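Local coordinates for protein flavin-containing monooxygenase (Allium sativum, PDB 6WPU) that probably catalyses the FAD-dependent S-oxygenation of S-allyl-L-cysteine, a flavour precursor, in garlic, at residues N92-V97 and R114-G119; Y103-K108 and L124-R129; A227-R232 and E434-E439; R419-E424 and H444-A449. All coordinates share one frame; numbering follows the deposited sequence.

Interaction 1: N92-V97 and R114-G119; sequences NLPREV and RRRFPG. With FAD (flavin-adenine dinucleotide), chain B.
The side chain of R116 meets E96 and P94 together. Its NE donates to E96 OE1 at 2.8 Å along an almost straight line (173°), reaching the syn side of the carboxylate within its own guanidinium plane; the two flat groups are turned 54° against each other in this salt bridge. P94 CB lies over one guanidinium face, 3.5 Å from R116 NE. Cutting R116 back to an alanine is likely to leave the buried E96 carboxylate without its charged mate and open a gap beside P94. On the backbone, R95 N donates to R116 O at 2.9 Å. R95 NH1 runs back to R115 O, also at 2.9 Å, and P118 CG sits over a face of that guanidinium. The R95 chain reaches there with CG wedged between backbone N and carbonyl carbon (chi1 64°) and a bend at chi3. F117 packs its ring under the proline: P94 CB makes an off-centre CH-pi contact, 4.2 Å from the ring centroid, while F117 CE2 comes to 3.2 Å from P94 N. P94 is the N-cap residue of helix 95-98, and G119 takes the same place before helix 120-133. Both segments fall in the flavin-binding monooxygenase-like family region, and the first borders the cofactor: N92 N donates to FAD O4 at 2.8 Å. In the next shell R95 is shared among D113 O, F105 O and the E122 carboxylate, and D442 takes a second branch of R116.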
# COMPACT_ATOMS: atom_id res chain seq x y z
N ASN A 92 1.02 -1.72 11.79
CA ASN A 92 0.63 -0.46 12.43
C ASN A 92 -0.86 -0.39 12.69
O ASN A 92 -1.37 0.67 13.07
CB ASN A 92 1.09 0.75 11.59
CG ASN A 92 0.53 0.74 10.19
OD1 ASN A 92 -0.49 0.12 9.90
ND2 ASN A 92 1.21 1.42 9.29
N LEU A 93 -1.57 -1.50 12.48
CA LEU A 93 -2.98 -1.66 12.79
C LEU A 93 -3.14 -2.92 13.62
O LEU A 93 -2.39 -3.89 13.42
CB LEU A 93 -3.82 -1.77 11.51
CG LEU A 93 -3.83 -0.58 10.56
CD1 LEU A 93 -4.50 -0.98 9.25
CD2 LEU A 93 -4.57 0.59 11.21
N PRO A 94 -4.05 -2.94 14.59
CA PRO A 94 -4.31 -4.17 15.33
C PRO A 94 -4.87 -5.23 14.40
O PRO A 94 -5.54 -4.92 13.41
CB PRO A 94 -5.34 -3.75 16.39
CG PRO A 94 -6.04 -2.59 15.77
CD PRO A 94 -5.04 -1.89 14.89
N ARG A 95 -4.53 -6.49 14.69
CA ARG A 95 -4.80 -7.53 13.70
C ARG A 95 -6.30 -7.72 13.47
O ARG A 95 -6.69 -8.12 12.36
CB ARG A 95 -4.13 -8.84 14.13
CG ARG A 95 -4.65 -9.43 15.44
CD ARG A 95 -3.72 -10.53 15.97
NE ARG A 95 -3.65 -11.70 15.08
CZ ARG A 95 -2.63 -12.55 15.04
NH1 ARG A 95 -1.55 -12.36 15.80
NH2 ARG A 95 -2.67 -13.60 14.21
N GLU A 96 -7.15 -7.43 14.46
CA GLU A 96 -8.59 -7.56 14.26
C GLU A 96 -9.07 -6.63 13.15
O GLU A 96 -9.96 -7.00 12.37
CB GLU A 96 -9.37 -7.27 15.55
CG GLU A 96 -9.07 -8.19 16.73
CD GLU A 96 -7.88 -7.70 17.57
OE1 GLU A 96 -7.39 -6.57 17.32
OE2 GLU A 96 -7.45 -8.44 18.48
N VAL A 97 -8.49 -5.43 13.06
CA VAL A 97 -8.90 -4.44 12.07
C VAL A 97 -8.48 -4.85 10.67
O VAL A 97 -9.19 -4.58 9.69
CB VAL A 97 -8.33 -3.06 12.47
CG1 VAL A 97 -8.07 -2.17 11.26
CG2 VAL A 97 -9.26 -2.37 13.42
N ARG A 114 1.44 -14.41 18.22
CA ARG A 114 0.11 -14.22 18.80
C ARG A 114 -0.16 -12.79 19.23
O ARG A 114 -1.21 -12.53 19.84
CB ARG A 114 -0.07 -15.15 20.00
CG ARG A 114 -0.08 -16.63 19.67
CD ARG A 114 -0.57 -17.45 20.85
NE ARG A 114 -1.70 -18.30 20.47
CZ ARG A 114 -2.98 -17.95 20.58
NH1 ARG A 114 -3.31 -16.76 21.08
NH2 ARG A 114 -3.93 -18.79 20.21
N ARG A 115 0.73 -11.85 18.93
CA ARG A 115 0.56 -10.48 19.39
C ARG A 115 -0.55 -9.78 18.62
O ARG A 115 -0.79 -10.06 17.45
CB ARG A 115 1.86 -9.69 19.25
CG ARG A 115 2.92 -10.08 20.24
CD ARG A 115 4.18 -9.28 20.01
NE ARG A 115 4.76 -9.61 18.72
CZ ARG A 115 5.88 -9.07 18.25
NH1 ARG A 115 6.52 -8.16 18.96
NH2 ARG A 115 6.33 -9.44 17.05
N ARG A 116 -1.21 -8.84 19.30
CA ARG A 116 -2.24 -8.04 18.66
C ARG A 116 -1.68 -7.26 17.48
O ARG A 116 -2.36 -7.10 16.46
CB ARG A 116 -2.88 -7.09 19.67
CG ARG A 116 -3.98 -6.26 19.07
CD ARG A 116 -5.03 -5.95 20.07
NE ARG A 116 -6.14 -5.25 19.44
CZ ARG A 116 -6.63 -4.09 19.86
NH1 ARG A 116 -6.10 -3.50 20.94
NH2 ARG A 116 -7.66 -3.53 19.22
N PHE A 117 -0.45 -6.76 17.61
CA PHE A 117 0.26 -6.11 16.50
C PHE A 117 1.44 -7.00 16.14
O PHE A 117 2.55 -6.81 16.66
CB PHE A 117 0.74 -4.70 16.86
CG PHE A 117 -0.35 -3.70 17.08
CD1 PHE A 117 -1.07 -3.68 18.26
CD2 PHE A 117 -0.63 -2.73 16.12
CE1 PHE A 117 -2.06 -2.73 18.48
CE2 PHE A 117 -1.61 -1.79 16.32
CZ PHE A 117 -2.33 -1.78 17.50
N PRO A 118 1.25 -8.00 15.29
CA PRO A 118 2.32 -8.98 15.05
C PRO A 118 3.32 -8.49 14.02
O PRO A 118 3.15 -7.45 13.37
CB PRO A 118 1.54 -10.19 14.54
CG PRO A 118 0.39 -9.56 13.78
CD PRO A 118 -0.02 -8.39 14.65
N GLY A 119 4.37 -9.28 13.86
CA GLY A 119 5.35 -9.01 12.83
C GLY A 119 4.87 -9.43 11.46
O GLY A 119 3.90 -10.18 11.31
PA FAD B . 1.46 -5.71 -3.13
O1A FAD B . 1.63 -6.33 -1.74
O2A FAD B . 2.48 -4.83 -3.67
O5B FAD B . 1.36 -6.75 -4.22
C5B FAD B . 1.41 -6.54 -5.63
C4B FAD B . 1.83 -7.84 -6.36
O4B FAD B . 1.78 -7.75 -7.76
C3B FAD B . 3.21 -8.30 -5.99
O3B FAD B . 3.20 -9.63 -5.59
C2B FAD B . 4.00 -8.14 -7.24
O2B FAD B . 5.02 -9.07 -7.37
C1B FAD B . 2.94 -8.34 -8.28
N9A FAD B . 3.23 -7.71 -9.55
C8A FAD B . 3.64 -6.39 -9.72
N7A FAD B . 3.82 -6.14 -11.02
C5A FAD B . 3.55 -7.29 -11.76
C6A FAD B . 3.58 -7.62 -13.12
N6A FAD B . 3.95 -6.64 -14.11
N1A FAD B . 3.23 -8.85 -13.51
C2A FAD B . 2.88 -9.81 -12.62
N3A FAD B . 2.84 -9.55 -11.29
C4A FAD B . 3.17 -8.31 -10.83
N1 FAD B . -1.39 -2.70 5.59
C2 FAD B . -1.98 -3.30 6.76
O2 FAD B . -3.23 -3.82 6.70
N3 FAD B . -1.33 -3.26 7.97
C4 FAD B . -0.07 -2.72 8.06
O4 FAD B . 0.61 -2.67 9.24
C4X FAD B . 0.67 -2.31 6.85
N5 FAD B . 2.02 -1.99 6.92
C5X FAD B . 2.70 -1.65 5.75
C6 FAD B . 4.06 -1.31 5.83
C7 FAD B . 4.74 -0.99 4.66
C7M FAD B . 6.20 -0.62 4.75
C8 FAD B . 4.08 -0.99 3.43
C8M FAD B . 4.79 -0.63 2.16
C9 FAD B . 2.73 -1.32 3.35
C9A FAD B . 2.04 -1.65 4.51
N10 FAD B . 0.65 -2.00 4.43
C10 FAD B . -0.05 -2.34 5.60
C1' FAD B . -0.06 -1.96 3.14
C2' FAD B . 0.13 -3.08 2.15
O2' FAD B . 0.49 -2.55 0.94
C3' FAD B . -1.24 -3.71 1.99
O3' FAD B . -1.41 -4.37 3.19
C4' FAD B . -1.38 -4.72 0.85
O4' FAD B . -0.32 -5.59 0.94
C5' FAD B . -1.51 -4.14 -0.56
O5' FAD B . -1.25 -5.25 -1.37
P FAD B . -1.25 -5.37 -2.95
O1P FAD B . -1.72 -6.79 -3.42
O2P FAD B . -2.05 -4.10 -3.44
O3P FAD B . 0.26 -4.83 -3.33

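Interaction 2: Y103-K108 and L124-R129; sequences YPFVEK and LDYLER
Y126 carries the tight half of this contact, its ring pressed by F105 and Y103 from the loop ahead of helix 120-133. F105 CB lies over a face of the Y126 ring, 4.1 Å from its centroid in a CH-pi contact, and F105 CD1 approaches Y126 CD1 at 3.5 Å. The F105 ring is tilted 36° from that of Y126. Y103 slides past Y126 in the opposite direction, CD2 meeting CE1 of Y126 at 3.5 Å with oblique planes, and Y103 OH rests 3.4 Å from R129 CB. At the edge of the Y126 ring the hydroxyl donates to Y103 O over 2.5 Å, so short that the exact length is doubtful, and F100 N bonds to Y126 OH. With CG opposite the backbone N (chi1 170°), Y126 leans from the helix onto the loop, where F105 is the centre of an inverse gamma turn. This is an aromatic cluster linking a non-regular stretch to a helix of the flavin-binding part; R95 adds a cation-pi contact on F105 and F134 meets Y103 edge-to-face.

The other half is looser. K108 and D125 come from opposite directions, and the aliphatic CD of K108 comes to 3.2 Å from D125 OD2, whereas its NZ stays 3.8 Å away, a long salt bridge. R129 NE lies 3.7 Å from the same oxygen, also long, within the helix. Aromatic packing and one buried hydroxyl therefore probably define this contact; the charged trio of K108, D125 and R129 probably adds a diffuse attraction, and R129 NE, buried here, has no hydrogen-bond partner.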
# COMPACT_ATOMS: atom_id res chain seq x y z
N TYR A 103 -12.87 -13.49 7.02
CA TYR A 103 -11.70 -14.32 7.33
C TYR A 103 -10.90 -13.63 8.41
O TYR A 103 -9.87 -12.99 8.15
CB TYR A 103 -10.85 -14.54 6.07
CG TYR A 103 -9.92 -15.72 6.19
CD1 TYR A 103 -10.43 -17.00 6.41
CD2 TYR A 103 -8.55 -15.55 6.08
CE1 TYR A 103 -9.58 -18.08 6.52
CE2 TYR A 103 -7.69 -16.63 6.18
CZ TYR A 103 -8.21 -17.89 6.40
OH TYR A 103 -7.35 -18.95 6.51
N PRO A 104 -11.35 -13.72 9.67
CA PRO A 104 -10.74 -12.92 10.74
C PRO A 104 -9.26 -13.22 10.92
O PRO A 104 -8.83 -14.37 10.90
CB PRO A 104 -11.54 -13.34 11.98
CG PRO A 104 -12.88 -13.76 11.43
CD PRO A 104 -12.56 -14.42 10.11
N PHE A 105 -8.48 -12.15 11.10
CA PHE A 105 -7.03 -12.27 11.29
C PHE A 105 -6.74 -12.59 12.76
O PHE A 105 -6.06 -11.85 13.47
CB PHE A 105 -6.35 -10.99 10.82
CG PHE A 105 -4.83 -11.03 10.86
CD1 PHE A 105 -4.13 -12.21 11.04
CD2 PHE A 105 -4.10 -9.85 10.70
CE1 PHE A 105 -2.74 -12.22 11.07
CE2 PHE A 105 -2.70 -9.85 10.73
CZ PHE A 105 -2.02 -11.04 10.92
N VAL A 106 -7.28 -13.73 13.20
CA VAL A 106 -7.10 -14.16 14.59
C VAL A 106 -5.81 -14.96 14.70
O VAL A 106 -5.15 -15.26 13.70
CB VAL A 106 -8.30 -14.97 15.10
CG1 VAL A 106 -9.52 -14.07 15.26
CG2 VAL A 106 -8.63 -16.15 14.17
N GLU A 107 -5.43 -15.29 15.93
CA GLU A 107 -4.27 -16.12 16.20
C GLU A 107 -4.46 -17.51 15.59
O GLU A 107 -5.59 -17.98 15.40
CB GLU A 107 -4.05 -16.24 17.71
CG GLU A 107 -3.69 -14.92 18.42
CD GLU A 107 -4.86 -13.92 18.57
OE1 GLU A 107 -5.97 -14.19 18.06
OE2 GLU A 107 -4.64 -12.86 19.21
N LYS A 108 -3.35 -18.16 15.25
CA LYS A 108 -3.38 -19.58 14.90
C LYS A 108 -3.82 -20.40 16.11
O LYS A 108 -3.78 -19.95 17.25
CB LYS A 108 -2.00 -20.05 14.42
CG LYS A 108 -1.46 -19.33 13.20
CD LYS A 108 -0.49 -20.21 12.42
CE LYS A 108 0.95 -19.95 12.79
NZ LYS A 108 1.84 -21.03 12.27
N LEU A 124 2.05 -12.52 6.49
CA LEU A 124 2.29 -13.38 5.34
C LEU A 124 1.66 -14.75 5.54
O LEU A 124 1.03 -15.29 4.62
CB LEU A 124 3.79 -13.51 5.08
CG LEU A 124 4.15 -14.40 3.87
CD1 LEU A 124 3.66 -13.76 2.59
CD2 LEU A 124 5.65 -14.67 3.80
N ASP A 125 1.82 -15.33 6.73
CA ASP A 125 1.21 -16.62 7.00
C ASP A 125 -0.31 -16.53 6.87
O ASP A 125 -0.94 -17.45 6.34
CB ASP A 125 1.61 -17.10 8.40
CG ASP A 125 1.10 -18.51 8.71
OD1 ASP A 125 1.42 -19.45 7.94
OD2 ASP A 125 0.39 -18.69 9.72
N TYR A 126 -0.89 -15.42 7.30
CA TYR A 126 -2.33 -15.21 7.15
C TYR A 126 -2.73 -15.21 5.67
O TYR A 126 -3.69 -15.89 5.28
CB TYR A 126 -2.71 -13.90 7.83
CG TYR A 126 -4.12 -13.42 7.58
CD1 TYR A 126 -5.21 -13.96 8.26
CD2 TYR A 126 -4.36 -12.40 6.66
CE1 TYR A 126 -6.50 -13.50 8.02
CE2 TYR A 126 -5.64 -11.93 6.42
CZ TYR A 126 -6.70 -12.49 7.11
OH TYR A 126 -7.97 -12.02 6.85
N LEU A 127 -1.98 -14.49 4.83
CA LEU A 127 -2.30 -14.48 3.40
C LEU A 127 -2.12 -15.86 2.78
O LEU A 127 -2.89 -16.25 1.89
CB LEU A 127 -1.44 -13.45 2.67
CG LEU A 127 -1.64 -11.99 3.09
CD1 LEU A 127 -0.67 -11.08 2.32
CD2 LEU A 127 -3.08 -11.57 2.87
N GLU A 128 -1.12 -16.62 3.24
CA GLU A 128 -0.93 -17.96 2.70
C GLU A 128 -2.06 -18.89 3.12
O GLU A 128 -2.55 -19.68 2.31
CB GLU A 128 0.42 -18.52 3.15
CG GLU A 128 1.61 -17.84 2.46
CD GLU A 128 2.95 -18.13 3.13
OE1 GLU A 128 2.95 -18.77 4.21
OE2 GLU A 128 4.00 -17.72 2.58
N ARG A 129 -2.50 -18.79 4.38
CA ARG A 129 -3.67 -19.55 4.82
C ARG A 129 -4.90 -19.16 4.00
O ARG A 129 -5.67 -20.02 3.57
CB ARG A 129 -3.93 -19.34 6.31
CG ARG A 129 -2.88 -19.94 7.26
CD ARG A 129 -3.38 -20.00 8.71
NE ARG A 129 -3.27 -18.72 9.42
CZ ARG A 129 -4.30 -18.00 9.88
NH1 ARG A 129 -4.06 -16.85 10.51
NH2 ARG A 129 -5.55 -18.42 9.72

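Interaction 3: A227-R232 and E434-E439; sequences AVDISR and ESYRDE. With SO4 (sulfate ion), chain D.
D229 and R437 face one another from opposite directions, carboxylate against the end of the guanidinium group. R437 grips end-on with two nitrogens: NH2 donates to D229 OD1 at 2.8 Å and NH1 to D229 OD2 at 2.8 Å. Both bonds lie near the guanidinium plane, yet they come from above the carboxylate plane, since the two flat groups are turned 47° apart. R437, extended from CG to NE, delivers this end from the loop after helix 416-431.

From the helix itself R232 NH2 donates to the same D229 OD1, 3.2 Å away, nearly in line with its C-O bond and from the same face as R437. The bend at chi3 (-60°) turns the R232 guanidinium so that E434 CA covers one face while a sulfate, probably from the crystallisation liquor, occupies the edge, with R232 NH2 2.6 Å from sulfate O3 and NH1 3.0 Å from O1. Y436 puts its hydroxyl over the centre of the R437 guanidinium, and a water bridges that hydroxyl and D229 OD2, 2.6 Å from Y436 OH.

Helix 225-234 follows a strand in what is probably, as in related flavin monooxygenases, the NADPH-binding domain, and the contact ties it to the C-terminal region. T91 O takes R437 NE and R90 joins the sulfate. Two arginines on one carboxylate would be expected to favour the ionised aspartate, and the sulfate probably balances the surplus positive charge.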
# COMPACT_ATOMS: atom_id res chain seq x y z
N ALA A 227 7.89 6.66 9.22
CA ALA A 227 9.21 7.25 9.39
C ALA A 227 9.65 7.19 10.84
O ALA A 227 10.83 6.95 11.13
CB ALA A 227 9.22 8.69 8.87
N VAL A 228 8.71 7.34 11.78
CA VAL A 228 9.06 7.22 13.18
C VAL A 228 9.46 5.79 13.53
O VAL A 228 10.40 5.57 14.31
CB VAL A 228 7.91 7.73 14.06
CG1 VAL A 228 8.30 7.68 15.52
CG2 VAL A 228 7.54 9.15 13.68
N ASP A 229 8.77 4.80 12.96
CA ASP A 229 9.12 3.39 13.18
C ASP A 229 10.56 3.11 12.74
O ASP A 229 11.33 2.46 13.45
CB ASP A 229 8.17 2.46 12.40
CG ASP A 229 6.85 2.22 13.10
OD1 ASP A 229 6.78 2.36 14.34
OD2 ASP A 229 5.87 1.89 12.39
N ILE A 230 10.92 3.56 11.54
CA ILE A 230 12.26 3.30 11.05
C ILE A 230 13.29 4.03 11.90
O ILE A 230 14.32 3.45 12.28
CB ILE A 230 12.36 3.70 9.56
CG1 ILE A 230 11.56 2.69 8.72
CG2 ILE A 230 13.83 3.76 9.14
CD1 ILE A 230 11.71 2.88 7.23
N SER A 231 13.00 5.29 12.26
CA SER A 231 13.88 6.06 13.14
C SER A 231 14.14 5.31 14.44
O SER A 231 15.29 5.21 14.89
CB SER A 231 13.27 7.42 13.44
OG SER A 231 13.07 8.14 12.24
N ARG A 232 13.09 4.79 15.07
CA ARG A 232 13.28 4.07 16.32
C ARG A 232 14.10 2.80 16.09
O ARG A 232 14.95 2.45 16.92
CB ARG A 232 11.93 3.74 16.96
CG ARG A 232 11.20 4.98 17.46
CD ARG A 232 10.04 4.63 18.39
NE ARG A 232 9.07 3.79 17.70
CZ ARG A 232 8.86 2.51 17.98
NH1 ARG A 232 9.54 1.91 18.95
NH2 ARG A 232 7.96 1.84 17.28
N GLU A 434 5.86 5.11 20.21
CA GLU A 434 6.82 4.19 20.80
C GLU A 434 6.16 3.10 21.62
O GLU A 434 6.84 2.13 21.97
CB GLU A 434 7.80 4.97 21.70
CG GLU A 434 7.20 5.45 23.03
CD GLU A 434 6.32 6.71 22.91
OE1 GLU A 434 6.27 7.33 21.82
OE2 GLU A 434 5.69 7.09 23.92
N SER A 435 4.87 3.22 21.94
CA SER A 435 4.24 2.22 22.79
C SER A 435 2.86 1.75 22.33
O SER A 435 2.33 0.83 22.97
CB SER A 435 4.11 2.75 24.22
OG SER A 435 3.21 3.84 24.26
N TYR A 436 2.27 2.30 21.27
CA TYR A 436 0.88 1.96 20.94
C TYR A 436 0.73 0.49 20.56
O TYR A 436 -0.36 -0.08 20.73
CB TYR A 436 0.36 2.85 19.81
CG TYR A 436 0.84 2.48 18.42
CD1 TYR A 436 0.01 1.78 17.54
CD2 TYR A 436 2.10 2.85 17.98
CE1 TYR A 436 0.43 1.44 16.26
CE2 TYR A 436 2.53 2.52 16.69
CZ TYR A 436 1.68 1.81 15.84
OH TYR A 436 2.08 1.48 14.57
N ARG A 437 1.79 -0.15 20.05
CA ARG A 437 1.68 -1.55 19.66
C ARG A 437 1.59 -2.49 20.86
O ARG A 437 1.07 -3.60 20.73
CB ARG A 437 2.86 -1.95 18.77
CG ARG A 437 2.86 -1.32 17.39
CD ARG A 437 4.00 -1.89 16.56
NE ARG A 437 3.92 -1.55 15.15
CZ ARG A 437 4.48 -0.48 14.59
NH1 ARG A 437 4.36 -0.26 13.29
NH2 ARG A 437 5.16 0.37 15.34
N ASP A 438 2.04 -2.08 22.04
CA ASP A 438 2.07 -2.99 23.16
C ASP A 438 1.25 -2.53 24.35
O ASP A 438 1.02 -3.33 25.26
CB ASP A 438 3.52 -3.24 23.60
CG ASP A 438 4.33 -3.97 22.53
OD1 ASP A 438 3.95 -5.11 22.16
OD2 ASP A 438 5.33 -3.40 22.05
N GLU A 439 0.78 -1.29 24.36
CA GLU A 439 -0.02 -0.74 25.45
C GLU A 439 -1.26 -0.10 24.85
O GLU A 439 -1.15 0.87 24.09
CB GLU A 439 0.78 0.27 26.29
S SO4 D . 7.77 -1.45 18.71
O1 SO4 D . 9.03 -1.00 19.31
O2 SO4 D . 6.68 -1.16 19.64
O3 SO4 D . 7.52 -0.73 17.47
O4 SO4 D . 7.85 -2.88 18.40
O HOH W 1 3.81 2.89 13.32

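Interaction 4: R419-E424 and H444-A449; sequences RLMYKE and HLVAQA
The flat group at the heart of this contact is the peptide between L445 and V446: the methyl of M421 lies over one of its faces, CE 3.3 Å from L445 O and 3.5 Å from V446 N. A second flat group, the H444 imidazole, has L445 CG over one face. The motif is an antiparallel helix pair, 416-431 against 443-453 near the C-terminal end of the chain; the short axes run 10.3 Å apart and cross at -148°.

Between side chains the packing is apolar, and no hydrogen bond crosses. M421 and L445 slide past each other in opposite directions, M421 CG meeting L445 CB at 3.8 Å. Extended beyond CG, with chi1 swung to -92°, the methionine carries its methyl across to the far helix, where CE also touches A449 CB at 3.8 Å and V446 CG2 at 4.0 Å. With M421 shortened to an alanine, a gap is likely to open over the L445-V446 peptide, and V446 and A449 would probably lose a neighbour.

L420, on the more exposed flank, crosses L445 at about a right angle, its CB 3.9 Å from L445 CD1. On the inner flank M421 also borders E96 and V97 of helix 95-98, so this pair rests on the helix that follows the flavin-contacting loop. L445 uses both its methyls: CD2 goes to the L420 side chain, and CD1 lies 3.7 Å from the backbone N of M421.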
# COMPACT_ATOMS: atom_id res chain seq x y z
N ARG A 419 -14.63 0.45 12.97
CA ARG A 419 -14.48 1.90 12.86
C ARG A 419 -13.84 2.46 14.12
O ARG A 419 -12.91 3.28 14.04
CB ARG A 419 -15.84 2.56 12.61
CG ARG A 419 -16.35 2.49 11.17
CD ARG A 419 -17.73 3.11 11.09
NE ARG A 419 -18.33 3.09 9.76
CZ ARG A 419 -18.24 4.10 8.90
NH1 ARG A 419 -17.55 5.19 9.23
NH2 ARG A 419 -18.81 4.01 7.71
N LEU A 420 -14.30 2.02 15.29
CA LEU A 420 -13.81 2.56 16.55
C LEU A 420 -12.36 2.15 16.80
O LEU A 420 -11.55 2.96 17.28
CB LEU A 420 -14.71 2.12 17.70
CG LEU A 420 -16.14 2.67 17.68
CD1 LEU A 420 -16.97 2.05 18.79
CD2 LEU A 420 -16.14 4.19 17.77
N MET A 421 -12.00 0.90 16.50
CA MET A 421 -10.61 0.48 16.68
C MET A 421 -9.68 1.31 15.82
O MET A 421 -8.59 1.71 16.27
CB MET A 421 -10.45 -1.00 16.35
CG MET A 421 -10.60 -1.97 17.49
SD MET A 421 -10.12 -3.62 16.92
CE MET A 421 -10.89 -4.64 18.17
N TYR A 422 -10.10 1.60 14.59
CA TYR A 422 -9.28 2.42 13.70
C TYR A 422 -9.07 3.82 14.27
O TYR A 422 -7.95 4.35 14.23
CB TYR A 422 -9.92 2.52 12.32
CG TYR A 422 -9.08 3.34 11.37
CD1 TYR A 422 -7.96 2.79 10.77
CD2 TYR A 422 -9.39 4.66 11.10
CE1 TYR A 422 -7.17 3.55 9.91
CE2 TYR A 422 -8.61 5.43 10.25
CZ TYR A 422 -7.51 4.86 9.66
OH TYR A 422 -6.74 5.62 8.80
N LYS A 423 -10.13 4.44 14.80
CA LYS A 423 -9.97 5.76 15.41
C LYS A 423 -9.07 5.69 16.64
O LYS A 423 -8.26 6.60 16.88
CB LYS A 423 -11.33 6.35 15.79
CG LYS A 423 -12.15 6.80 14.60
CD LYS A 423 -13.36 7.65 15.04
CE LYS A 423 -14.33 7.88 13.88
NZ LYS A 423 -15.28 9.00 14.15
N GLU A 424 -9.17 4.59 17.39
CA GLU A 424 -8.38 4.44 18.61
C GLU A 424 -6.90 4.25 18.30
O GLU A 424 -6.03 4.86 18.96
CB GLU A 424 -8.92 3.26 19.42
CG GLU A 424 -8.21 3.03 20.73
CD GLU A 424 -8.74 3.94 21.83
OE1 GLU A 424 -9.75 4.65 21.60
OE2 GLU A 424 -8.13 3.94 22.92
N HIS A 444 -12.32 -3.62 25.31
CA HIS A 444 -13.76 -3.74 25.09
C HIS A 444 -14.11 -3.82 23.61
O HIS A 444 -15.11 -4.45 23.25
CB HIS A 444 -14.50 -2.57 25.75
CG HIS A 444 -14.10 -1.22 25.21
ND1 HIS A 444 -12.87 -0.65 25.46
CD2 HIS A 444 -14.79 -0.33 24.45
CE1 HIS A 444 -12.81 0.53 24.88
NE2 HIS A 444 -13.96 0.75 24.25
N LEU A 445 -13.31 -3.20 22.75
CA LEU A 445 -13.50 -3.36 21.31
C LEU A 445 -12.99 -4.72 20.84
O LEU A 445 -13.56 -5.30 19.91
CB LEU A 445 -12.79 -2.24 20.56
CG LEU A 445 -13.16 -0.81 20.95
CD1 LEU A 445 -12.36 0.17 20.11
CD2 LEU A 445 -14.65 -0.57 20.81
N VAL A 446 -11.91 -5.23 21.45
CA VAL A 446 -11.45 -6.58 21.13
C VAL A 446 -12.54 -7.59 21.44
O VAL A 446 -12.82 -8.49 20.65
CB VAL A 446 -10.15 -6.90 21.89
CG1 VAL A 446 -9.80 -8.37 21.71
CG2 VAL A 446 -9.01 -6.03 21.38
N ALA A 447 -13.19 -7.44 22.61
CA ALA A 447 -14.30 -8.31 22.98
C ALA A 447 -15.37 -8.32 21.90
O ALA A 447 -15.81 -9.39 21.46
CB ALA A 447 -14.87 -7.86 24.32
N GLN A 448 -15.80 -7.14 21.45
CA GLN A 448 -16.79 -7.05 20.38
C GLN A 448 -16.31 -7.74 19.11
O GLN A 448 -17.06 -8.51 18.49
CB GLN A 448 -17.13 -5.59 20.09
CG GLN A 448 -17.83 -4.86 21.21
CD GLN A 448 -19.10 -4.17 20.74
OE1 GLN A 448 -19.38 -3.03 21.13
NE2 GLN A 448 -19.88 -4.85 19.91
N ALA A 449 -15.07 -7.46 18.69
CA ALA A 449 -14.56 -8.04 17.46
C ALA A 449 -14.61 -9.56 17.51
O ALA A 449 -15.07 -10.21 16.57
CB ALA A 449 -13.14 -7.56 17.18

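In the fold
From the N terminus, 92-97 comes first, and interaction 1 closes the loop to 114-119. Interaction 2 crosses it, since 103-108 lies inside that loop and 124-129 beyond it; R95 of interaction 1 reaches F105 and V106 of interaction 2, so the stretch between helix 95-98 and helix 120-133 is fastened twice near the flavin. Interaction 3 opens at 227-232, after both are closed, and spans about two hundred residues to 434-439, tying helix 225-234 to the C-terminal region. Interaction 4 crosses it, joining helix 416-431 to helix 443-453 around that same loop. Both meet interaction 1: Y436 and R437 lie against N92 and F117, and M421 and V446 against R116.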